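PDB 1O7X: citrate synthase from Sulfolobus solfataricus, which belongs to the citrate synthase family, enzymes of a largely helical fold, and is found as an assembly of two copies of the chain. Local coordinates for residues 46-51 against 63-68; 145-150 against 156-161; 67-72 against 150-155; 117-122 against 201-206; 94-99 against 125-130. All blocks are in the same frame, centred on the assembly; numbering follows the deposited sequence.

Contact 1: 46-51 against 63-68; sequences ETIYLM and NDLKAK
L65 reaches from helix 59-70 into the side of helix 44-53, where its CD1 faces I48 and its CD2 mainly Y49. It gives up far more surface to this contact than either partner. CD2 settles against the start of Y49, 3.8 Å from Y49 CB and equally close to Y49 N, and lies at the edge of the tyrosine ring, near its plane. The other branch, CD1, is turned to I48 and stands 4.2 Å from I48 CG2, the two side chains crossing obliquely. A leucine suits this place because its forked end can touch two residues one step apart on the facing helix. L65 CG is anti to the backbone N (chi1 169°), which carries the fork away from its own helix and across to the other. The ring of Y49 stacks on Y53. I48, branched at CB, offers CG2 to L65 and also packs on I124 of helix 116-138. That third helix meets L65 as well, through I121, so the leucine sits among three helices. The nearest alpha carbons, of Y49 and L65, are 7.4 Å apart. At the margin, K66 sends NZ to the carbonyl oxygen of D150. The whole is a helix-loop-helix unit, two consecutive helices joined by a short loop and packed through apolar side chains, with Y49 contributing its CB and ring edge, set within the mostly alpha-helical citrate synthase fold.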
# COMPACT_ATOMS: atom_id res chain seq x y z
N GLU A 46 2.74 -25.10 -12.54
CA GLU A 46 3.90 -25.08 -13.41
C GLU A 46 4.26 -23.63 -13.70
O GLU A 46 5.43 -23.28 -13.77
CB GLU A 46 3.66 -25.88 -14.70
CG GLU A 46 4.93 -25.95 -15.55
CD GLU A 46 4.68 -26.50 -16.94
OE1 GLU A 46 3.73 -26.03 -17.57
OE2 GLU A 46 5.39 -27.42 -17.39
N THR A 47 3.25 -22.77 -13.79
CA THR A 47 3.45 -21.34 -13.99
C THR A 47 4.02 -20.71 -12.72
O THR A 47 4.79 -19.74 -12.76
CB THR A 47 2.16 -20.64 -14.42
OG1 THR A 47 1.62 -21.31 -15.56
CG2 THR A 47 2.44 -19.19 -14.77
N ILE A 48 3.66 -21.27 -11.56
CA ILE A 48 4.25 -20.74 -10.33
C ILE A 48 5.75 -21.02 -10.41
O ILE A 48 6.53 -20.07 -10.48
CB ILE A 48 3.65 -21.34 -9.07
CG1 ILE A 48 2.18 -20.92 -8.95
CG2 ILE A 48 4.44 -20.89 -7.86
CD1 ILE A 48 1.44 -21.78 -7.97
N TYR A 49 6.13 -22.28 -10.56
CA TYR A 49 7.52 -22.68 -10.70
C TYR A 49 8.32 -21.86 -11.70
O TYR A 49 9.43 -21.44 -11.37
CB TYR A 49 7.64 -24.19 -11.10
CG TYR A 49 9.08 -24.64 -10.89
CD1 TYR A 49 9.49 -25.25 -9.71
CD2 TYR A 49 10.04 -24.41 -11.87
CE1 TYR A 49 10.80 -25.63 -9.53
CE2 TYR A 49 11.36 -24.78 -11.70
CZ TYR A 49 11.72 -25.39 -10.52
OH TYR A 49 13.04 -25.75 -10.36
N LEU A 50 7.84 -21.69 -12.92
CA LEU A 50 8.50 -20.95 -13.98
C LEU A 50 8.72 -19.48 -13.65
O LEU A 50 9.73 -18.82 -13.90
CB LEU A 50 7.65 -21.09 -15.26
CG LEU A 50 8.05 -20.26 -16.47
CD1 LEU A 50 9.50 -20.53 -16.84
CD2 LEU A 50 7.15 -20.47 -17.69
N MET A 51 7.66 -18.88 -13.11
CA MET A 51 7.72 -17.45 -12.78
C MET A 51 8.78 -17.26 -11.70
O MET A 51 9.68 -16.45 -11.86
CB MET A 51 6.31 -16.98 -12.44
CG MET A 51 5.45 -16.76 -13.67
SD MET A 51 6.09 -15.46 -14.72
CE MET A 51 4.63 -14.57 -15.22
N ASN A 63 6.56 -31.65 -8.47
CA ASN A 63 5.81 -32.38 -7.41
C ASN A 63 6.20 -31.85 -6.04
O ASN A 63 5.31 -31.82 -5.20
CB ASN A 63 6.03 -33.87 -7.57
CG ASN A 63 5.20 -34.78 -6.68
OD1 ASN A 63 4.27 -34.42 -5.89
ND2 ASN A 63 5.53 -36.11 -6.80
N ASP A 64 7.43 -31.45 -5.82
CA ASP A 64 7.80 -30.92 -4.51
C ASP A 64 7.05 -29.59 -4.33
O ASP A 64 6.33 -29.47 -3.33
CB ASP A 64 9.28 -30.65 -4.29
CG ASP A 64 10.20 -31.76 -4.75
OD1 ASP A 64 9.96 -32.89 -4.26
OD2 ASP A 64 11.10 -31.48 -5.57
N LEU A 65 7.14 -28.68 -5.30
CA LEU A 65 6.40 -27.43 -5.19
C LEU A 65 4.96 -27.72 -4.76
O LEU A 65 4.46 -27.23 -3.75
CB LEU A 65 6.45 -26.62 -6.48
CG LEU A 65 5.53 -25.41 -6.65
CD1 LEU A 65 6.06 -24.20 -5.93
CD2 LEU A 65 5.39 -25.03 -8.12
N LYS A 66 4.30 -28.61 -5.49
CA LYS A 66 2.93 -29.02 -5.22
C LYS A 66 2.72 -29.39 -3.76
O LYS A 66 1.76 -28.97 -3.14
CB LYS A 66 2.57 -30.20 -6.12
CG LYS A 66 2.22 -29.78 -7.55
CD LYS A 66 1.48 -30.95 -8.20
CE LYS A 66 0.74 -30.54 -9.45
NZ LYS A 66 -0.09 -31.68 -9.95
N ALA A 67 3.64 -30.19 -3.23
CA ALA A 67 3.62 -30.60 -1.84
C ALA A 67 3.77 -29.36 -0.96
O ALA A 67 2.96 -29.12 -0.06
CB ALA A 67 4.71 -31.60 -1.55
N LYS A 68 4.76 -28.54 -1.29
CA LYS A 68 4.93 -27.29 -0.55
C LYS A 68 3.59 -26.57 -0.54
O LYS A 68 3.05 -26.42 0.57
CB LYS A 68 6.11 -26.50 -1.07
CG LYS A 68 6.55 -25.39 -0.12
CD LYS A 68 7.47 -25.88 0.97
CE LYS A 68 7.25 -25.08 2.26
NZ LYS A 68 7.01 -26.00 3.41

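Contact 2: 145-150 against 156-161; sequences IPEPSD and FLLASF
The pyrrolidine ring of P146 turns its CG and CD corner to the methyl group of A159, with P146 CG 3.8 Å from A159 CB. Two aromatic rings of the same helix are covered from within it: S160 OG stands 3.8 Å above the F156 ring, over its centre, whereas S160 CB lies over one face of F161, offset toward the rim. R163 makes a cation-pi contact with F161, and the F325 ring meets it at an angle. The motif is a loop that leads into a helix and folds back along it, here the segment 145-150 laid against helix 152-161. With alanine on the helix side, the backbones can approach closely, P146 CA to A159 CA being 4.9 Å. Proline fits an extended loop of this kind, as its ring gives an apolar surface and its nitrogen has no N-H that would need a partner; P146 N itself lies 3.8 Å from A159 CB. Further along, the E147 chain bends at chi2 (143°) and slants past L158, bringing OE1 to 4.1 Å from L158 CD2 at the more exposed border. Helix 116-138 backs the contact, T129 touching P146 and A132 touching A159. Within the helix, F156 O accepts two bonds, one from S160 N and one from S160 OG at 2.8 Å, the hydroxyl lying 42° out of the carbonyl plane.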
# COMPACT_ATOMS: atom_id res chain seq x y z
N ILE A 145 -11.12 -23.89 4.93
CA ILE A 145 -9.71 -23.90 4.53
C ILE A 145 -9.44 -24.97 3.48
O ILE A 145 -9.84 -26.11 3.63
CB ILE A 145 -8.84 -24.22 5.78
CG1 ILE A 145 -9.27 -23.35 6.95
CG2 ILE A 145 -7.36 -24.13 5.47
CD1 ILE A 145 -8.58 -22.04 7.18
N PRO A 146 -8.71 -24.62 2.43
CA PRO A 146 -8.35 -25.55 1.39
C PRO A 146 -7.59 -26.74 1.94
O PRO A 146 -6.64 -26.55 2.70
CB PRO A 146 -7.42 -24.77 0.46
CG PRO A 146 -7.81 -23.36 0.70
CD PRO A 146 -8.18 -23.27 2.16
N GLU A 147 -7.98 -27.94 1.51
CA GLU A 147 -7.24 -29.14 1.91
C GLU A 147 -6.32 -29.56 0.76
O GLU A 147 -6.55 -29.23 -0.40
CB GLU A 147 -8.13 -30.33 2.20
CG GLU A 147 -9.23 -30.15 3.23
CD GLU A 147 -10.49 -30.91 2.83
OE1 GLU A 147 -10.46 -31.62 1.79
OE2 GLU A 147 -11.50 -30.77 3.57
N PRO A 148 -5.31 -30.32 1.13
CA PRO A 148 -4.37 -30.84 0.16
C PRO A 148 -5.15 -31.64 -0.89
O PRO A 148 -6.12 -32.33 -0.60
CB PRO A 148 -3.41 -31.67 0.97
CG PRO A 148 -3.53 -31.17 2.38
CD PRO A 148 -4.97 -30.75 2.51
N SER A 149 -4.75 -31.50 -2.14
CA SER A 149 -5.34 -32.17 -3.27
C SER A 149 -4.30 -32.21 -4.41
O SER A 149 -3.18 -31.73 -4.30
CB SER A 149 -6.64 -31.55 -3.74
OG SER A 149 -6.59 -30.88 -4.99
N ASP A 150 -4.75 -32.81 -5.51
CA ASP A 150 -3.97 -33.00 -6.72
C ASP A 150 -3.72 -31.66 -7.39
O ASP A 150 -2.71 -31.59 -8.10
CB ASP A 150 -4.58 -33.99 -7.71
CG ASP A 150 -6.09 -33.97 -7.77
OD1 ASP A 150 -6.76 -33.14 -7.12
OD2 ASP A 150 -6.73 -34.80 -8.48
N PHE A 156 -8.93 -24.76 -4.21
CA PHE A 156 -9.64 -23.50 -4.08
C PHE A 156 -11.13 -23.64 -4.30
O PHE A 156 -11.90 -23.14 -3.48
CB PHE A 156 -9.05 -22.46 -5.04
CG PHE A 156 -9.74 -21.13 -5.08
CD1 PHE A 156 -9.57 -20.20 -4.07
CD2 PHE A 156 -10.56 -20.79 -6.14
CE1 PHE A 156 -10.20 -18.97 -4.14
CE2 PHE A 156 -11.18 -19.57 -6.23
CZ PHE A 156 -11.00 -18.64 -5.22
N LEU A 157 -11.56 -24.33 -5.35
CA LEU A 157 -13.00 -24.48 -5.59
C LEU A 157 -13.71 -25.21 -4.47
O LEU A 157 -14.83 -24.84 -4.08
CB LEU A 157 -13.21 -25.14 -6.95
CG LEU A 157 -12.57 -24.42 -8.14
CD1 LEU A 157 -12.82 -25.19 -9.43
CD2 LEU A 157 -13.14 -23.02 -8.28
N LEU A 158 -13.08 -26.24 -3.91
CA LEU A 158 -13.62 -27.04 -2.82
C LEU A 158 -13.84 -26.18 -1.57
O LEU A 158 -14.84 -26.20 -0.88
CB LEU A 158 -12.70 -28.22 -2.49
CG LEU A 158 -13.32 -29.58 -2.18
CD1 LEU A 158 -14.09 -30.12 -3.38
CD2 LEU A 158 -12.29 -30.63 -1.78
N ALA A 159 -12.86 -25.32 -1.31
CA ALA A 159 -12.88 -24.43 -0.16
C ALA A 159 -14.02 -23.44 -0.35
O ALA A 159 -14.81 -23.18 0.56
CB ALA A 159 -11.52 -23.76 -0.05
N SER A 160 -14.11 -22.91 -1.57
CA SER A 160 -15.13 -21.94 -1.91
C SER A 160 -16.55 -22.44 -1.81
O SER A 160 -17.39 -21.89 -1.10
CB SER A 160 -14.86 -21.43 -3.34
OG SER A 160 -13.56 -20.87 -3.35
N PHE A 161 -16.84 -23.49 -2.57
CA PHE A 161 -18.20 -24.01 -2.62
C PHE A 161 -18.45 -25.15 -1.67
O PHE A 161 -19.61 -25.28 -1.22
CB PHE A 161 -18.52 -24.41 -4.06
CG PHE A 161 -18.26 -23.26 -5.01
CD1 PHE A 161 -17.20 -23.31 -5.88
CD2 PHE A 161 -19.07 -22.15 -5.00
CE1 PHE A 161 -16.96 -22.25 -6.74
CE2 PHE A 161 -18.83 -21.10 -5.86
CZ PHE A 161 -17.77 -21.14 -6.74

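Contact 3: 67-72 against 150-155; sequences AKLNEE and DSFAKS
L69 and F152 make the apolar part of the contact, their side chains crossing at about a right angle with L69 CD1 4.2 Å from F152 CD1. The methyl approaches the ring obliquely. With chi1 at 171°, F152 swings its ring to the far side from its own N, a setting that directs the ring against Y44, L177 and A128. Leucine and phenylalanine suit an interior seam of this kind, where bulk matters more than polarity.

Polar side chains border the seam. N70 OD1 and S155 OG are 4.4 Å apart, and each is bonded elsewhere: N70 OD1 accepts from S149 N, and S155 OG bonds to E147 O. The loop ahead of the helix is held by both residues.

A third kind of bond caps helix 152-161. S151 is its N-cap, with OG taking a nearly straight bond (168°) from K154 N at 2.9 Å. Separately, near the C-terminal part of helix 59-70, K68 joins E71 and E72 in a salt-bridge network whose links from K68 are weak or long; E72 OE1 is paired more firmly with K126. The chemistry implies a division of labour: the direct contact is apolar, which suggests that packing rather than polar bonding holds these two segments together, while the polar groups satisfy themselves with neighbours along the chain or on adjoining elements.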
# COMPACT_ATOMS: atom_id res chain seq x y z
N ALA A 67 3.64 -30.19 -3.23
CA ALA A 67 3.62 -30.60 -1.84
C ALA A 67 3.77 -29.36 -0.96
O ALA A 67 2.96 -29.12 -0.06
CB ALA A 67 4.71 -31.60 -1.55
N LYS A 68 4.76 -28.54 -1.29
CA LYS A 68 4.93 -27.29 -0.55
C LYS A 68 3.59 -26.57 -0.54
O LYS A 68 3.05 -26.42 0.57
CB LYS A 68 6.11 -26.50 -1.07
CG LYS A 68 6.55 -25.39 -0.12
CD LYS A 68 7.47 -25.88 0.97
CE LYS A 68 7.25 -25.08 2.26
NZ LYS A 68 7.01 -26.00 3.41
N LEU A 69 2.97 -26.22 -1.66
CA LEU A 69 1.66 -25.59 -1.62
C LEU A 69 0.76 -26.27 -0.60
O LEU A 69 0.39 -25.64 0.39
CB LEU A 69 0.89 -25.59 -2.93
CG LEU A 69 1.40 -24.76 -4.10
CD1 LEU A 69 0.58 -25.05 -5.35
CD2 LEU A 69 1.39 -23.28 -3.78
N ASN A 70 0.45 -27.55 -0.77
CA ASN A 70 -0.39 -28.34 0.11
C ASN A 70 -0.16 -28.24 1.61
O ASN A 70 -1.11 -28.41 2.39
CB ASN A 70 -0.31 -29.82 -0.28
CG ASN A 70 -1.23 -30.21 -1.42
OD1 ASN A 70 -2.30 -29.63 -1.65
ND2 ASN A 70 -0.78 -31.22 -2.17
N GLU A 71 1.06 -27.99 2.06
CA GLU A 71 1.43 -27.81 3.44
C GLU A 71 1.13 -26.41 3.98
O GLU A 71 1.39 -26.15 5.15
CB GLU A 71 2.96 -27.98 3.56
CG GLU A 71 3.38 -29.38 3.91
CD GLU A 71 4.82 -29.64 4.26
OE1 GLU A 71 5.71 -28.80 4.03
OE2 GLU A 71 5.05 -30.77 4.77
N GLU A 72 0.69 -25.49 3.13
CA GLU A 72 0.58 -24.09 3.48
C GLU A 72 -0.75 -23.40 3.34
O GLU A 72 -0.76 -22.16 3.32
CB GLU A 72 1.59 -23.38 2.54
CG GLU A 72 3.05 -23.60 2.78
CD GLU A 72 3.56 -23.16 4.13
OE1 GLU A 72 2.84 -22.53 4.93
OE2 GLU A 72 4.74 -23.49 4.41
N ASP A 150 -4.75 -32.81 -5.51
CA ASP A 150 -3.97 -33.00 -6.72
C ASP A 150 -3.72 -31.66 -7.39
O ASP A 150 -2.71 -31.59 -8.10
CB ASP A 150 -4.58 -33.99 -7.71
CG ASP A 150 -6.09 -33.97 -7.77
OD1 ASP A 150 -6.76 -33.14 -7.12
OD2 ASP A 150 -6.73 -34.80 -8.48
N SER A 151 -4.56 -30.65 -7.18
CA SER A 151 -4.25 -29.34 -7.76
C SER A 151 -4.68 -28.21 -6.83
O SER A 151 -5.42 -28.38 -5.86
CB SER A 151 -4.88 -29.17 -9.13
OG SER A 151 -6.15 -28.58 -9.00
N PHE A 152 -4.21 -27.02 -7.17
CA PHE A 152 -4.55 -25.77 -6.46
C PHE A 152 -5.93 -25.33 -6.90
O PHE A 152 -6.76 -25.02 -6.05
CB PHE A 152 -3.46 -24.75 -6.68
CG PHE A 152 -3.64 -23.34 -6.23
CD1 PHE A 152 -3.00 -22.88 -5.08
CD2 PHE A 152 -4.38 -22.43 -6.98
CE1 PHE A 152 -3.12 -21.57 -4.68
CE2 PHE A 152 -4.51 -21.12 -6.56
CZ PHE A 152 -3.87 -20.68 -5.42
N ALA A 153 -6.26 -25.38 -8.19
CA ALA A 153 -7.62 -25.04 -8.61
C ALA A 153 -8.64 -25.91 -7.87
O ALA A 153 -9.62 -25.43 -7.25
CB ALA A 153 -7.75 -25.17 -10.11
N LYS A 154 -8.43 -27.23 -7.86
CA LYS A 154 -9.33 -28.13 -7.13
C LYS A 154 -9.37 -27.65 -5.69
O LYS A 154 -10.42 -27.28 -5.19
CB LYS A 154 -8.86 -29.57 -7.27
CG LYS A 154 -9.61 -30.68 -6.56
CD LYS A 154 -9.54 -31.95 -7.38
CE LYS A 154 -9.97 -33.22 -6.66
NZ LYS A 154 -8.88 -34.22 -6.50
N SER A 155 -8.24 -27.50 -5.03
CA SER A 155 -8.24 -27.03 -3.65
C SER A 155 -9.10 -25.80 -3.40
O SER A 155 -9.92 -25.80 -2.48
CB SER A 155 -6.80 -26.80 -3.18
OG SER A 155 -6.30 -28.06 -2.71

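Contact 4: 117-122 against 201-206; sequences KEKAIS and DMYSSL
M202 sets its terminal methyl against the root of K119, with CE modelled 3.2 Å from K119 CG, a distance whose exact shortness is doubtful at this resolution. This is the closer-packed part, where M202 buries more surface than any other residue of the contact. A120 is small, and M202 CE comes up to its backbone N, 3.7 Å away. The flexible methionine chain, bent at chi3 (-45°), spans the distance between two helix axes that pass 11.7 Å apart and cross at -53°. W112 and I123 pack round M202.

The looser side belongs to the rest of K119, which is partly exposed. Its chain bends at chi2 (19°) and runs across Y203 at about a right angle, with K119 CE 4.2 Å from Y203 CE1. Its ammonium group goes on to a salt bridge with D107, a residue that Y203 also touches.

Behind the interface, D201 caps helix 202-213: its OD2 accepts from S204 N at 2.8 Å, met from above the carboxylate plane. OD1 forms a salt bridge with K214 of the second subunit.

Lysine thus serves both zones, its methylenes packing like an aliphatic chain and its charge paired with D107. The negative charge of D201 is probably favoured by both the helix N terminus and the neighbouring lysine.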
# COMPACT_ATOMS: atom_id res chain seq x y z
N LYS A 117 11.65 -17.35 -2.80
CA LYS A 117 10.86 -18.31 -3.57
C LYS A 117 9.98 -19.21 -2.73
O LYS A 117 8.80 -19.39 -3.00
CB LYS A 117 11.81 -19.20 -4.38
CG LYS A 117 12.56 -18.41 -5.43
CD LYS A 117 13.84 -19.13 -5.84
CE LYS A 117 14.89 -18.13 -6.32
NZ LYS A 117 15.72 -18.77 -7.39
N GLU A 118 10.56 -19.77 -1.66
CA GLU A 118 9.78 -20.65 -0.78
C GLU A 118 8.70 -19.85 -0.06
O GLU A 118 7.56 -20.26 0.12
CB GLU A 118 10.69 -21.37 0.21
CG GLU A 118 9.93 -22.40 1.05
CD GLU A 118 10.76 -23.14 2.07
OE1 GLU A 118 11.95 -22.83 2.27
OE2 GLU A 118 10.19 -24.07 2.70
N LYS A 119 9.07 -18.63 0.34
CA LYS A 119 8.17 -17.72 1.03
C LYS A 119 7.06 -17.33 0.08
O LYS A 119 5.91 -17.35 0.51
CB LYS A 119 8.95 -16.56 1.60
CG LYS A 119 8.47 -15.80 2.81
CD LYS A 119 7.44 -16.50 3.66
CE LYS A 119 6.76 -15.50 4.59
NZ LYS A 119 7.21 -15.65 6.00
N ALA A 120 7.35 -17.02 -1.18
CA ALA A 120 6.31 -16.65 -2.14
C ALA A 120 5.35 -17.81 -2.36
O ALA A 120 4.13 -17.68 -2.35
CB ALA A 120 6.89 -16.16 -3.45
N ILE A 121 5.88 -19.03 -2.42
CA ILE A 121 5.06 -20.24 -2.53
C ILE A 121 4.09 -20.33 -1.34
O ILE A 121 2.91 -20.63 -1.55
CB ILE A 121 5.91 -21.53 -2.59
CG1 ILE A 121 6.62 -21.65 -3.95
CG2 ILE A 121 5.14 -22.80 -2.30
CD1 ILE A 121 7.93 -22.39 -3.75
N SER A 122 4.60 -20.04 -0.14
CA SER A 122 3.73 -20.11 1.03
C SER A 122 2.65 -19.04 1.00
O SER A 122 1.55 -19.28 1.49
CB SER A 122 4.49 -20.11 2.34
OG SER A 122 4.93 -18.81 2.66
N ASP A 201 7.89 -6.23 4.30
CA ASP A 201 7.69 -7.66 4.03
C ASP A 201 6.83 -7.90 2.80
O ASP A 201 6.27 -6.99 2.18
CB ASP A 201 7.20 -8.22 5.36
CG ASP A 201 5.78 -7.74 5.60
OD1 ASP A 201 5.67 -6.58 6.06
OD2 ASP A 201 4.87 -8.50 5.22
N MET A 202 6.67 -9.17 2.40
CA MET A 202 5.95 -9.54 1.19
C MET A 202 4.47 -9.36 1.41
O MET A 202 3.78 -8.85 0.51
CB MET A 202 6.31 -10.94 0.69
CG MET A 202 7.74 -11.05 0.20
SD MET A 202 8.17 -12.62 -0.59
CE MET A 202 7.47 -13.79 0.52
N TYR A 203 4.00 -9.70 2.61
CA TYR A 203 2.57 -9.52 2.90
C TYR A 203 2.23 -8.03 2.88
O TYR A 203 1.22 -7.61 2.32
CB TYR A 203 2.14 -10.09 4.22
CG TYR A 203 2.17 -11.59 4.35
CD1 TYR A 203 3.11 -12.19 5.19
CD2 TYR A 203 1.27 -12.41 3.68
CE1 TYR A 203 3.16 -13.54 5.35
CE2 TYR A 203 1.31 -13.79 3.84
CZ TYR A 203 2.25 -14.34 4.69
OH TYR A 203 2.32 -15.72 4.86
N SER A 204 3.15 -7.21 3.40
CA SER A 204 2.92 -5.77 3.32
C SER A 204 2.93 -5.26 1.88
O SER A 204 2.12 -4.40 1.51
CB SER A 204 3.93 -5.08 4.22
OG SER A 204 3.49 -5.18 5.56
N SER A 205 3.80 -5.78 1.00
CA SER A 205 3.82 -5.30 -0.38
C SER A 205 2.52 -5.68 -1.08
O SER A 205 1.92 -4.96 -1.88
CB SER A 205 5.08 -5.83 -1.07
OG SER A 205 6.11 -5.86 -0.12
N LEU A 206 2.05 -6.88 -0.75
CA LEU A 206 0.75 -7.30 -1.30
C LEU A 206 -0.33 -6.33 -0.81
O LEU A 206 -1.12 -5.81 -1.60
CB LEU A 206 0.51 -8.76 -0.98
CG LEU A 206 1.15 -9.79 -1.93
CD1 LEU A 206 0.89 -11.21 -1.44
CD2 LEU A 206 0.60 -9.66 -3.34

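Contact 5: 94-99 against 125-130; sequences GLLEVG and AKMATL
L96 CD1 touches two residues of helix 116-138, 3.6 Å from M127 CE and 3.9 Å from L130 CB. L96 lies aslant to both side chains. M127 comes from one turn earlier on its helix than L130, bent at chi2 and chi3 (-79° and 27°), and that curl returns its methyl to the leucine; a long unbranched chain is well suited to such a fit. L130 makes a second contact of its own with G99. Its CD1 lies 3.8 Å from G99 C, and CD2 is 4.2 Å from G99 CA, so both branches rest on bare backbone. Glycine suits the place because it brings no side chain between L130 and the main chain of helix 92-106. The arrangement is helix-helix packing in an all-alpha domain, the two axes 10.8 Å apart at their closest and inclined at 134°, about midway between perpendicular and antiparallel. In the next shell, V79 and I83 of helix 77-85 pack on L130, while L210 of helix 202-213 and V134 press on L96. T129, on another side of its helix, hydrogen-bonds through OG1 to Y73 O. Farther out, helix 92-106 faces the partner chain: E97 OE2 hydrogen-bonds to S204 OG of the second subunit, L95 packs on S105 of that subunit, and V98 touches its A102.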
# COMPACT_ATOMS: atom_id res chain seq x y z
N GLY A 94 -11.05 -4.90 -0.13
CA GLY A 94 -10.93 -4.30 1.18
C GLY A 94 -10.68 -5.39 2.21
O GLY A 94 -9.78 -5.33 3.05
N LEU A 95 -11.53 -6.42 2.10
CA LEU A 95 -11.41 -7.55 3.03
C LEU A 95 -10.07 -8.21 2.78
O LEU A 95 -9.46 -8.62 3.75
CB LEU A 95 -12.53 -8.56 2.90
CG LEU A 95 -13.97 -8.22 3.29
CD1 LEU A 95 -14.92 -9.36 2.96
CD2 LEU A 95 -14.10 -7.91 4.77
N LEU A 96 -9.59 -8.32 1.54
CA LEU A 96 -8.30 -8.93 1.26
C LEU A 96 -7.22 -8.12 1.94
O LEU A 96 -6.49 -8.67 2.77
CB LEU A 96 -8.09 -9.04 -0.23
CG LEU A 96 -8.17 -10.32 -1.04
CD1 LEU A 96 -8.45 -11.57 -0.21
CD2 LEU A 96 -9.19 -10.14 -2.16
N GLU A 97 -7.15 -6.83 1.70
CA GLU A 97 -6.27 -5.88 2.38
C GLU A 97 -6.19 -6.13 3.89
O GLU A 97 -5.13 -6.23 4.55
CB GLU A 97 -6.86 -4.52 2.06
CG GLU A 97 -6.08 -3.23 1.92
CD GLU A 97 -7.01 -2.12 1.45
OE1 GLU A 97 -8.03 -1.90 2.14
OE2 GLU A 97 -6.82 -1.46 0.42
N VAL A 98 -7.35 -6.27 4.54
CA VAL A 98 -7.36 -6.56 5.97
C VAL A 98 -6.63 -7.86 6.28
O VAL A 98 -5.92 -8.00 7.27
CB VAL A 98 -8.81 -6.65 6.44
CG1 VAL A 98 -8.87 -7.15 7.86
CG2 VAL A 98 -9.50 -5.30 6.35
N GLY A 99 -6.91 -8.92 5.51
CA GLY A 99 -6.32 -10.23 5.69
C GLY A 99 -4.82 -10.24 5.42
O GLY A 99 -4.08 -10.94 6.14
N ALA A 125 -0.49 -19.92 -1.57
CA ALA A 125 -1.43 -20.82 -0.93
C ALA A 125 -2.30 -20.11 0.11
O ALA A 125 -3.51 -20.33 0.18
CB ALA A 125 -0.66 -22.00 -0.34
N LYS A 126 -1.70 -19.21 0.90
CA LYS A 126 -2.56 -18.50 1.87
C LYS A 126 -3.48 -17.54 1.15
O LYS A 126 -4.60 -17.34 1.65
CB LYS A 126 -1.72 -17.94 3.00
CG LYS A 126 -1.10 -19.09 3.77
CD LYS A 126 0.34 -18.89 4.16
CE LYS A 126 0.60 -19.51 5.51
NZ LYS A 126 0.37 -20.97 5.59
N MET A 127 -3.10 -17.00 -0.01
CA MET A 127 -4.01 -16.14 -0.75
C MET A 127 -5.23 -16.93 -1.20
O MET A 127 -6.37 -16.49 -1.03
CB MET A 127 -3.36 -15.46 -1.96
CG MET A 127 -2.75 -14.10 -1.66
SD MET A 127 -3.83 -12.67 -1.53
CE MET A 127 -5.40 -13.32 -1.02
N ALA A 128 -5.04 -18.17 -1.67
CA ALA A 128 -6.20 -19.00 -2.00
C ALA A 128 -7.15 -19.09 -0.82
O ALA A 128 -8.38 -19.00 -1.00
CB ALA A 128 -5.78 -20.37 -2.47
N THR A 129 -6.65 -19.33 0.38
CA THR A 129 -7.48 -19.40 1.59
C THR A 129 -8.20 -18.06 1.84
O THR A 129 -9.41 -18.01 2.06
CB THR A 129 -6.61 -19.78 2.80
OG1 THR A 129 -6.13 -21.11 2.55
CG2 THR A 129 -7.34 -19.77 4.12
N LEU A 130 -7.45 -16.96 1.73
CA LEU A 130 -8.01 -15.64 1.91
C LEU A 130 -9.19 -15.45 0.97
O LEU A 130 -10.35 -15.30 1.37
CB LEU A 130 -6.96 -14.53 1.80
CG LEU A 130 -6.05 -14.29 3.01
CD1 LEU A 130 -5.14 -13.07 2.84
CD2 LEU A 130 -6.84 -14.12 4.30

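In the fold
From the N terminus, contact 1 closes first, joining helices 44-53 and 59-70 over a short loop. Contact 3 opens where it ends, sharing A67 and K68, and returns only at 150-155. Within that span lies contact 5, from helix 92-106 to helix 116-138. Contact 4 starts on the latter helix before contact 5 closes, so these two cross; it also crosses contact 3 and ends on helix 202-213. Contact 2, a short turn back onto helix 152-161, lies wholly within contact 4 but interlocks with contact 3. Helix 116-138 runs through the group, with contacts 4 and 5 reaching the second subunit.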